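Local coordinates for FixG-related protein (Vibrio parahaemolyticus, PDB 2R39) that is of unknown function, its chain being the C-terminal immunoglobulin-like domain of a probable membrane protein thought to bind 4Fe-4S clusters and take part in electron transport, at residues Ile67-Glu70 and Pro71-Leu75. Residues are numbered along the deposited sequence; the frame is centred on the assembly and turned at random.
Sequences IQVE and PGEVL
E73 sends its side chain back across the turn to the backbone of E70. With CG anti to the backbone N (chi1 179°) and the chain extended beyond it, E73 OE1 reaches E70 N at 2.6 Å, in a nearly straight hydrogen bond (176° at the hydrogen) met on the anti side and somewhat out of the carboxylate plane. The same oxygen also lies beside V69, 3.6 Å from its CG1 methyl. In return, E73 N donates to E70 O over 2.9 Å. This bond closes a type II beta turn from E70 to E73, with P71 and then G72, at positive phi, in the two central positions. The turn carries the chain from edge strand 66-69 of one sheet of the immunoglobulin-like sandwich into strand 74-83 of the other. Farther from the turn the contact becomes apolar: L75 CD1 packs 3.5 Å from V69 CG2, the leucine and valine side chains overlapping as they run in opposing directions, and meets I67 CD1 tip to tip at 4.0 Å. The solvent-exposed E70 bends at chi2 (-72°) and runs beside the P71 ring, E70 OE1 lying 3.3 Å from P71 CD; its carboxylate is near that of E73 but not in contact with it. V69 and I67 also pack on Y49 of strand 47-54, while N41 ND2 donates to V69 O.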
loop_
_atom_site.group_PDB
_atom_site.type_symbol
_atom_site.label_atom_id
_atom_site.label_comp_id
_atom_site.label_asym_id
_atom_site.label_seq_id
_atom_site.Cartn_x
_atom_site.Cartn_y
_atom_site.Cartn_z
ATOM N N ILE A 67 11.255 -1.427 3.799
ATOM C CA ILE A 67 11.337 -2.458 4.845
ATOM C C ILE A 67 12.426 -3.491 4.573
ATOM O O ILE A 67 12.756 -3.749 3.418
ATOM C CB ILE A 67 9.979 -3.210 5.017
ATOM C CG1 ILE A 67 9.433 -3.656 3.650
ATOM C CG2 ILE A 67 8.955 -2.329 5.702
ATOM C CD1 ILE A 67 8.189 -4.508 3.707
ATOM N N GLN A 68 12.993 -4.057 5.643
ATOM C CA GLN A 68 13.881 -5.215 5.554
ATOM C C GLN A 68 13.127 -6.453 6.043
ATOM O O GLN A 68 12.579 -6.456 7.154
ATOM C CB GLN A 68 15.134 -5.021 6.429
ATOM C CG GLN A 68 16.279 -4.296 5.757
ATOM C CD GLN A 68 17.522 -4.246 6.620
ATOM O OE1 GLN A 68 17.717 -5.077 7.527
ATOM N NE2 GLN A 68 18.387 -3.275 6.343
ATOM N N VAL A 69 13.095 -7.497 5.217
ATOM C CA VAL A 69 12.306 -8.699 5.512
ATOM C C VAL A 69 13.190 -9.951 5.538
ATOM O O VAL A 69 13.963 -10.188 4.610
ATOM C CB VAL A 69 11.152 -8.875 4.489
ATOM C CG1 VAL A 69 10.184 -9.983 4.922
ATOM C CG2 VAL A 69 10.401 -7.567 4.313
ATOM N N GLU A 70 13.072 -10.737 6.610
ATOM C CA GLU A 70 13.891 -11.938 6.808
ATOM C C GLU A 70 13.383 -13.105 5.957
ATOM O O GLU A 70 12.227 -13.097 5.535
ATOM C CB GLU A 70 13.918 -12.331 8.296
ATOM C CG GLU A 70 14.663 -11.350 9.213
ATOM C CD GLU A 70 16.172 -11.396 9.041
ATOM O OE1 GLU A 70 16.709 -12.460 8.667
ATOM O OE2 GLU A 70 16.834 -10.370 9.300
ATOM N N PRO A 71 14.246 -14.110 5.681
ATOM C CA PRO A 71 13.804 -15.280 4.901
ATOM C C PRO A 71 12.535 -15.918 5.472
ATOM O O PRO A 71 12.493 -16.259 6.665
ATOM C CB PRO A 71 14.985 -16.246 5.008
ATOM C CG PRO A 71 16.151 -15.406 5.292
ATOM C CD PRO A 71 15.675 -14.186 6.026
ATOM N N GLY A 72 11.499 -16.046 4.627
ATOM C CA GLY A 72 10.234 -16.653 5.044
ATOM C C GLY A 72 9.382 -15.801 5.972
ATOM O O GLY A 72 8.225 -16.211 6.314
ATOM N N GLU A 73 9.957 -14.620 6.394
ATOM C CA GLU A 73 9.212 -13.730 7.272
ATOM C C GLU A 73 7.948 -13.185 6.589
ATOM O O GLU A 73 7.983 -12.750 5.428
ATOM C CB GLU A 73 10.098 -12.575 7.741
ATOM C CG GLU A 73 9.401 -11.578 8.656
ATOM C CD GLU A 73 10.327 -10.495 9.146
ATOM O OE1 GLU A 73 11.225 -10.081 8.380
ATOM O OE2 GLU A 73 10.161 -10.057 10.305
ATOM N N VAL A 74 6.839 -13.229 7.325
ATOM C CA VAL A 74 5.585 -12.610 6.910
ATOM C C VAL A 74 5.373 -11.359 7.764
ATOM O O VAL A 74 5.336 -11.443 8.995
ATOM C CB VAL A 74 4.385 -13.585 7.061
ATOM C CG1 VAL A 74 3.086 -12.921 6.652
ATOM C CG2 VAL A 74 4.606 -14.831 6.241
ATOM N N LEU A 75 5.267 -10.205 7.105
ATOM C CA LEU A 75 5.034 -8.936 7.788
ATOM C C LEU A 75 3.609 -8.420 7.573
ATOM O O LEU A 75 3.032 -8.558 6.497
ATOM C CB LEU A 75 6.035 -7.869 7.322
ATOM C CG LEU A 75 7.521 -7.977 7.677
ATOM C CD1 LEU A 75 8.286 -6.824 7.024
ATOM C CD2 LEU A 75 7.728 -7.953 9.176
#